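Local atomic coordinates of rubisco operon transcriptional regulator (Synechocystis sp., PDB entry 5Y2W), a protein that probably acts as a LysR-type repressor that coordinates carbon and nitrogen metabolism, its regulatory domain binding 2-phosphoglycolate. Residues I102-E114 against Q148-S160. Sequence-based numbering, arbitrary orientation.
Sequences ITALNDEAFIMRE and QAIAGGMGISVLS. With PGA (2-phosphoglycolic acid), chain B.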
ATOM      1  N   ILE A 102      -9.788  12.182 -25.523  1.00 46.47           N
ATOM      2  CA  ILE A 102      -8.898  12.448 -24.445  1.00 48.84           C
ATOM      3  C   ILE A 102      -9.046  13.908 -24.000  1.00 50.56           C
ATOM      4  O   ILE A 102      -8.864  14.200 -22.818  1.00 40.45           O
ATOM      5  CB  ILE A 102      -7.436  12.085 -24.791  1.00 44.73           C
ATOM      6  CG1 ILE A 102      -6.567  12.196 -23.528  1.00 44.42           C
ATOM      7  CG2 ILE A 102      -6.906  12.995 -25.893  1.00 46.40           C
ATOM      8  CD1 ILE A 102      -5.247  11.466 -23.596  1.00 45.65           C
ATOM      9  N   THR A 103      -9.404  14.779 -24.944  1.00 48.84           N
ATOM     10  CA  THR A 103      -9.778  16.178 -24.671  1.00 48.80           C
ATOM     11  C   THR A 103     -10.834  16.371 -23.574  1.00 43.72           C
ATOM     12  O   THR A 103     -10.784  17.380 -22.843  1.00 42.62           O
ATOM     13  CB  THR A 103     -10.317  16.886 -25.951  1.00 50.64           C
ATOM     14  OG1 THR A 103     -11.366  16.100 -26.570  1.00 49.44           O
ATOM     15  CG2 THR A 103      -9.193  17.114 -26.956  1.00 50.19           C
ATOM     16  N   ALA A 104     -11.720  15.392 -23.387  1.00 38.47           N
ATOM     17  CA  ALA A 104     -12.660  15.441 -22.253  1.00 43.59           C
ATOM     18  C   ALA A 104     -12.001  15.461 -20.849  1.00 47.19           C
ATOM     19  O   ALA A 104     -12.670  15.732 -19.818  1.00 43.27           O
ATOM     20  CB  ALA A 104     -13.681  14.303 -22.359  1.00 42.67           C
ATOM     21  N   LEU A 105     -10.708  15.153 -20.765  1.00 43.43           N
ATOM     22  CA  LEU A 105     -10.030  15.168 -19.459  1.00 41.26           C
ATOM     23  C   LEU A 105      -9.593  16.549 -18.984  1.00 40.76           C
ATOM     24  O   LEU A 105      -9.271  16.733 -17.817  1.00 43.54           O
ATOM     25  CB  LEU A 105      -8.805  14.224 -19.459  1.00 44.68           C
ATOM     26  CG  LEU A 105      -9.156  12.742 -19.613  1.00 41.94           C
ATOM     27  CD1 LEU A 105      -7.917  11.895 -19.393  1.00 45.45           C
ATOM     28  CD2 LEU A 105     -10.270  12.336 -18.689  1.00 42.41           C
ATOM     29  N   ASN A 106      -9.567  17.506 -19.892  1.00 44.04           N
ATOM     30  CA  ASN A 106      -9.110  18.835 -19.600  1.00 43.78           C
ATOM     31  C   ASN A 106      -9.860  19.475 -18.444  1.00 46.55           C
ATOM     32  O   ASN A 106     -11.071  19.539 -18.467  1.00 40.67           O
ATOM     33  CB  ASN A 106      -9.324  19.688 -20.836  1.00 44.47           C
ATOM     34  CG  ASN A 106      -8.186  19.555 -21.794  1.00 46.71           C
ATOM     35  OD1 ASN A 106      -7.050  19.791 -21.423  1.00 48.02           O
ATOM     36  ND2 ASN A 106      -8.476  19.161 -23.011  1.00 48.90           N
ATOM     37  N   ASP A 107      -9.132  19.934 -17.450  1.00 43.13           N
ATOM     38  CA  ASP A 107      -9.719  20.562 -16.269  1.00 49.53           C
ATOM     39  C   ASP A 107     -10.539  19.656 -15.369  1.00 45.54           C
ATOM     40  O   ASP A 107     -11.091  20.138 -14.398  1.00 52.08           O
ATOM     41  CB  ASP A 107     -10.487  21.830 -16.668  1.00 57.20           C
ATOM     42  CG  ASP A 107      -9.563  22.870 -17.219  1.00 57.04           C
ATOM     43  OD1 ASP A 107      -8.844  23.444 -16.397  1.00 68.29           O
ATOM     44  OD2 ASP A 107      -9.479  23.051 -18.456  1.00 65.17           O
ATOM     45  N   GLU A 108     -10.584  18.356 -15.656  1.00 38.48           N
ATOM     46  CA  GLU A 108     -11.118  17.401 -14.697  1.00 39.57           C
ATOM     47  C   GLU A 108     -10.307  17.364 -13.442  1.00 36.99           C
ATOM     48  O   GLU A 108      -9.084  17.524 -13.479  1.00 39.08           O
ATOM     49  CB  GLU A 108     -11.095  15.991 -15.252  1.00 39.93           C
ATOM     50  CG  GLU A 108     -12.176  15.715 -16.265  1.00 44.77           C
ATOM     51  CD  GLU A 108     -13.556  15.450 -15.651  1.00 48.73           C
ATOM     52  OE1 GLU A 108     -13.648  14.884 -14.509  1.00 43.36           O
ATOM     53  OE2 GLU A 108     -14.553  15.836 -16.327  1.00 52.96           O
ATOM     54  N   ALA A 109     -11.000  17.174 -12.308  1.00 42.11           N
ATOM     55  CA  ALA A 109     -10.341  17.042 -11.016  1.00 42.03           C
ATOM     56  C   ALA A 109      -9.657  15.685 -11.081  1.00 41.80           C
ATOM     57  O   ALA A 109     -10.297  14.651 -11.383  1.00 39.78           O
ATOM     58  CB  ALA A 109     -11.328  17.082  -9.850  1.00 42.12           C
ATOM     59  N   PHE A 110      -8.360  15.701 -10.821  1.00 39.37           N
ATOM     60  CA  PHE A 110      -7.492  14.549 -11.083  1.00 39.35           C
ATOM     61  C   PHE A 110      -6.498  14.347  -9.933  1.00 40.79           C
ATOM     62  O   PHE A 110      -5.704  15.241  -9.612  1.00 43.90           O
ATOM     63  CB  PHE A 110      -6.738  14.768 -12.371  1.00 40.92           C
ATOM     64  CG  PHE A 110      -6.060  13.538 -12.890  1.00 36.69           C
ATOM     65  CD1 PHE A 110      -4.850  13.129 -12.361  1.00 39.96           C
ATOM     66  CD2 PHE A 110      -6.636  12.801 -13.897  1.00 43.44           C
ATOM     67  CE1 PHE A 110      -4.229  11.975 -12.823  1.00 39.83           C
ATOM     68  CE2 PHE A 110      -6.039  11.656 -14.373  1.00 43.94           C
ATOM     69  CZ  PHE A 110      -4.817  11.245 -13.834  1.00 41.53           C
ATOM     70  N   ILE A 111      -6.521  13.158  -9.348  1.00 34.41           N
ATOM     71  CA  ILE A 111      -5.688  12.877  -8.213  1.00 36.76           C
ATOM     72  C   ILE A 111      -4.426  12.267  -8.701  1.00 36.45           C
ATOM     73  O   ILE A 111      -4.468  11.286  -9.452  1.00 39.62           O
ATOM     74  CB  ILE A 111      -6.397  11.896  -7.267  1.00 39.27           C
ATOM     75  CG1 ILE A 111      -7.773  12.458  -6.843  1.00 41.08           C
ATOM     76  CG2 ILE A 111      -5.514  11.610  -6.055  1.00 39.84           C
ATOM     77  CD1 ILE A 111      -8.843  11.409  -6.650  1.00 40.03           C
ATOM     78  N   MET A 112      -3.300  12.765  -8.249  1.00 36.95           N
ATOM     79  CA  MET A 112      -2.027  12.220  -8.708  1.00 38.21           C
ATOM     80  C   MET A 112      -1.359  11.365  -7.624  1.00 39.77           C
ATOM     81  O   MET A 112      -1.578  11.551  -6.444  1.00 37.92           O
ATOM     82  CB  MET A 112      -1.074  13.352  -9.035  1.00 40.27           C
ATOM     83  CG  MET A 112      -1.331  14.082 -10.333  1.00 40.36           C
ATOM     84  SD  MET A 112      -0.657  13.265 -11.805  1.00 42.06           S
ATOM     85  CE  MET A 112      -1.118  14.321 -13.186  1.00 44.92           C
ATOM     86  N   ARG A 113      -0.564  10.399  -8.043  1.00 34.72           N
ATOM     87  CA  ARG A 113       0.347   9.674  -7.179  1.00 35.65           C
ATOM     88  C   ARG A 113       1.497  10.615  -6.764  1.00 41.95           C
ATOM     89  O   ARG A 113       1.669  11.697  -7.355  1.00 45.61           O
ATOM     90  CB  ARG A 113       0.938   8.474  -7.967  1.00 34.96           C
ATOM     91  CG  ARG A 113       0.008   7.282  -8.126  1.00 33.16           C
ATOM     92  CD  ARG A 113      -0.080   6.433  -6.884  1.00 33.25           C
ATOM     93  NE  ARG A 113       1.266   6.014  -6.504  1.00 39.58           N
ATOM     94  CZ  ARG A 113       1.934   4.975  -7.007  1.00 40.79           C
ATOM     95  NH1 ARG A 113       3.218   4.805  -6.649  1.00 35.13           N
ATOM     96  NH2 ARG A 113       1.334   4.128  -7.858  1.00 39.43           N
ATOM     97  N   GLU A 114       2.273  10.189  -5.765  1.00 45.59           N
ATOM     98  CA  GLU A 114       3.521  10.884  -5.318  1.00 38.89           C
ATOM     99  C   GLU A 114       4.541  10.963  -6.442  1.00 44.38           C
ATOM    100  O   GLU A 114       4.543  10.097  -7.347  1.00 39.90           O
ATOM    101  CB  GLU A 114       4.135  10.174  -4.128  1.00 39.56           C
ATOM    102  CG  GLU A 114       4.916   8.861  -4.399  1.00 43.16           C
ATOM    103  CD  GLU A 114       4.038   7.657  -4.785  1.00 41.46           C
ATOM    104  OE1 GLU A 114       4.637   6.595  -5.110  1.00 37.72           O
ATOM    105  OE2 GLU A 114       2.765   7.766  -4.814  1.00 38.00           O
ATOM    106  N   GLN A 148      -9.778   5.135  -2.654  1.00 37.36           N
ATOM    107  CA  GLN A 148     -10.598   5.775  -1.622  1.00 42.66           C
ATOM    108  C   GLN A 148     -10.983   7.208  -1.997  1.00 36.66           C
ATOM    109  O   GLN A 148     -12.113   7.574  -1.893  1.00 36.45           O
ATOM    110  CB  GLN A 148      -9.852   5.810  -0.285  1.00 48.77           C
ATOM    111  CG  GLN A 148     -10.051   4.581   0.559  1.00 57.61           C
ATOM    112  CD  GLN A 148     -11.490   4.388   0.982  1.00 53.46           C
ATOM    113  OE1 GLN A 148     -12.236   5.341   1.206  1.00 58.05           O
ATOM    114  NE2 GLN A 148     -11.903   3.146   1.030  1.00 67.16           N
ATOM    115  N   ALA A 149     -10.044   8.012  -2.456  1.00 36.17           N
ATOM    116  CA  ALA A 149     -10.415   9.396  -2.833  1.00 41.37           C
ATOM    117  C   ALA A 149     -11.439   9.473  -3.963  1.00 43.44           C
ATOM    118  O   ALA A 149     -12.393  10.286  -3.929  1.00 46.56           O
ATOM    119  CB  ALA A 149      -9.185  10.227  -3.138  1.00 38.52           C
ATOM    120  N   ILE A 150     -11.304   8.570  -4.930  1.00 41.88           N
ATOM    121  CA  ILE A 150     -12.199   8.563  -6.044  1.00 41.56           C
ATOM    122  C   ILE A 150     -13.564   8.156  -5.528  1.00 43.49           C
ATOM    123  O   ILE A 150     -14.556   8.743  -5.907  1.00 39.29           O
ATOM    124  CB  ILE A 150     -11.788   7.570  -7.107  1.00 41.39           C
ATOM    125  CG1 ILE A 150     -10.473   7.998  -7.753  1.00 41.57           C
ATOM    126  CG2 ILE A 150     -12.885   7.403  -8.162  1.00 43.95           C
ATOM    127  CD1 ILE A 150      -9.858   6.867  -8.542  1.00 35.01           C
ATOM    128  N   ALA A 151     -13.606   7.107  -4.716  1.00 41.15           N
ATOM    129  CA  ALA A 151     -14.857   6.654  -4.149  1.00 41.90           C
ATOM    130  C   ALA A 151     -15.500   7.778  -3.328  1.00 44.84           C
ATOM    131  O   ALA A 151     -16.702   7.867  -3.312  1.00 46.39           O
ATOM    132  CB  ALA A 151     -14.648   5.446  -3.282  1.00 38.95           C
ATOM    133  N   GLY A 152     -14.712   8.620  -2.649  1.00 45.38           N
ATOM    134  CA  GLY A 152     -15.286   9.756  -1.892  1.00 46.39           C
ATOM    135  C   GLY A 152     -15.528  10.996  -2.747  1.00 50.54           C
ATOM    136  O   GLY A 152     -15.675  12.096  -2.202  1.00 46.72           O
ATOM    137  N   GLY A 153     -15.490  10.848  -4.079  1.00 48.12           N
ATOM    138  CA  GLY A 153     -15.923  11.903  -4.984  1.00 44.92           C
ATOM    139  C   GLY A 153     -14.866  12.958  -5.196  1.00 46.77           C
ATOM    140  O   GLY A 153     -15.156  14.037  -5.650  1.00 47.09           O
ATOM    141  N   MET A 154     -13.612  12.666  -4.903  1.00 44.78           N
ATOM    142  CA  MET A 154     -12.558  13.670  -5.061  1.00 42.04           C
ATOM    143  C   MET A 154     -11.942  13.767  -6.470  1.00 43.40           C
ATOM    144  O   MET A 154     -11.011  14.545  -6.711  1.00 48.63           O
ATOM    145  CB  MET A 154     -11.484  13.428  -4.009  1.00 45.58           C
ATOM    146  CG  MET A 154     -11.973  13.775  -2.611  1.00 55.28           C
ATOM    147  SD  MET A 154     -10.938  13.035  -1.327  1.00 60.25           S
ATOM    148  CE  MET A 154     -12.106  11.830  -0.675  1.00 52.46           C
ATOM    149  N   GLY A 155     -12.476  13.012  -7.415  1.00 43.69           N
ATOM    150  CA  GLY A 155     -12.046  13.154  -8.800  1.00 45.14           C
ATOM    151  C   GLY A 155     -11.778  11.819  -9.484  1.00 41.54           C
ATOM    152  O   GLY A 155     -12.250  10.802  -9.046  1.00 41.52           O
ATOM    153  N   ILE A 156     -11.025  11.864 -10.569  1.00 42.13           N
ATOM    154  CA  ILE A 156     -10.622  10.676 -11.314  1.00 39.44           C
ATOM    155  C   ILE A 156      -9.125  10.587 -11.191  1.00 38.51           C
ATOM    156  O   ILE A 156      -8.475  11.515 -10.723  1.00 38.54           O
ATOM    157  CB  ILE A 156     -11.033  10.785 -12.788  1.00 39.40           C
ATOM    158  CG1 ILE A 156     -10.291  11.919 -13.457  1.00 40.28           C
ATOM    159  CG2 ILE A 156     -12.510  11.080 -12.873  1.00 41.95           C
ATOM    160  CD1 ILE A 156     -10.615  12.032 -14.926  1.00 44.43           C
ATOM    161  N   SER A 157      -8.611   9.431 -11.542  1.00 38.70           N
ATOM    162  CA  SER A 157      -7.180   9.173 -11.585  1.00 38.27           C
ATOM    163  C   SER A 157      -6.874   8.135 -12.674  1.00 38.79           C
ATOM    164  O   SER A 157      -7.763   7.643 -13.342  1.00 36.87           O
ATOM    165  CB  SER A 157      -6.696   8.602 -10.260  1.00 34.80           C
ATOM    166  OG  SER A 157      -5.278   8.801 -10.117  1.00 35.10           O
ATOM    167  N   VAL A 158      -5.589   7.836 -12.863  1.00 40.76           N
ATOM    168  CA  VAL A 158      -5.157   6.742 -13.747  1.00 37.74           C
ATOM    169  C   VAL A 158      -4.322   5.861 -12.856  1.00 38.32           C
ATOM    170  O   VAL A 158      -3.412   6.362 -12.177  1.00 35.66           O
ATOM    171  CB  VAL A 158      -4.302   7.255 -14.909  1.00 39.14           C
ATOM    172  CG1 VAL A 158      -3.522   6.103 -15.548  1.00 43.47           C
ATOM    173  CG2 VAL A 158      -5.138   8.039 -15.947  1.00 36.61           C
ATOM    174  N   LEU A 159      -4.680   4.585 -12.800  1.00 35.35           N
ATOM    175  CA  LEU A 159      -3.961   3.623 -12.011  1.00 39.87           C
ATOM    176  C   LEU A 159      -3.835   2.338 -12.851  1.00 40.61           C
ATOM    177  O   LEU A 159      -4.600   2.125 -13.796  1.00 41.15           O
ATOM    178  CB  LEU A 159      -4.773   3.267 -10.752  1.00 44.77           C
ATOM    179  CG  LEU A 159      -5.091   4.287  -9.652  1.00 44.32           C
ATOM    180  CD1 LEU A 159      -6.013   3.694  -8.583  1.00 44.36           C
ATOM    181  CD2 LEU A 159      -3.800   4.747  -9.070  1.00 42.54           C
ATOM    182  N   SER A 160      -2.935   1.459 -12.446  1.00 39.51           N
ATOM    183  CA  SER A 160      -2.894   0.092 -12.966  1.00 37.03           C
ATOM    184  C   SER A 160      -4.197  -0.583 -12.754  1.00 35.53           C
ATOM    185  O   SER A 160      -4.740  -0.574 -11.650  1.00 36.49           O
ATOM    186  CB  SER A 160      -1.834  -0.751 -12.253  1.00 34.40           C
ATOM    187  OG  SER A 160      -1.875  -2.057 -12.774  1.00 33.69           O
TER
HETATM  188  P   PGA B 401       4.557   3.114  -9.359  1.00 38.71           P
HETATM  189  O1P PGA B 401       4.530   1.878 -10.399  1.00 37.19           O
HETATM  190  O2P PGA B 401       4.307   2.523  -8.011  1.00 38.65           O
HETATM  191  O3P PGA B 401       3.462   4.061  -9.878  1.00 35.24           O
HETATM  192  O4P PGA B 401       5.970   3.563  -9.373  1.00 32.70           O
HETATM  193  C2  PGA B 401       3.503   0.925 -10.567  1.00 38.72           C
HETATM  194  C1  PGA B 401       3.214   0.624 -12.032  1.00 42.33           C
HETATM  195  O1  PGA B 401       2.307  -0.217 -12.324  1.00 36.48           O
HETATM  196  O2  PGA B 401       3.894   1.223 -12.891  1.00 40.77           O
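L105 reaches I156 with one methyl, CD2 against CD1 at 3.8 Å, at the far end of a contact that runs on to the phosphate pocket of this LysR-type, periplasmic-binding-protein-like domain. After the type II turn L105-E108, CB of E108 touches the same CD1, while its carboxylate turns to H92. From A109 the loop runs beside residues 155-157, forming a single parallel bridge between F110 and I156: I156 N gives a nearly straight hydrogen bond to A109 O (3.0 Å, 172°), and I156 O receives I111 N. G155 passes so close to A109 O that a CB there would collide with it. The ring of F110 lies with one face over S157 CA, a CH-pi contact 4.1 Å from the centroid; CG2 of V158 meets its edge in plane, and CG1 of I156 packs against CD2. F127 of helix 118-129 adds an edge-to-face ring contact. I111 sends CD1 to the end of helix 143-151, 3.7 Å from A149 CB and close to I150 CG1, where a Schellman motif with G153 at positive phi terminates the helix. S157 donates to I111 O at 2.7 Å, its OG swung away from the backbone N (chi1 -159°) and over toward the loop. R113 takes the loop into the ligand site, its chain bent at chi2 and chi3. NE and NH1 grip the E114 carboxylate side-on, one nitrogen to each oxygen, which fixes the guanidinium plane; NH2 also bonds N143. A leucine here would probably leave the E114 carboxylate without its charged mate and weaken the hold on the phosphate. NH1 donates to phosphate oxygen O2P at 2.9 Å, in the guanidinium plane, while NH2 adds a weak bond of 3.4 Å to that same O2P.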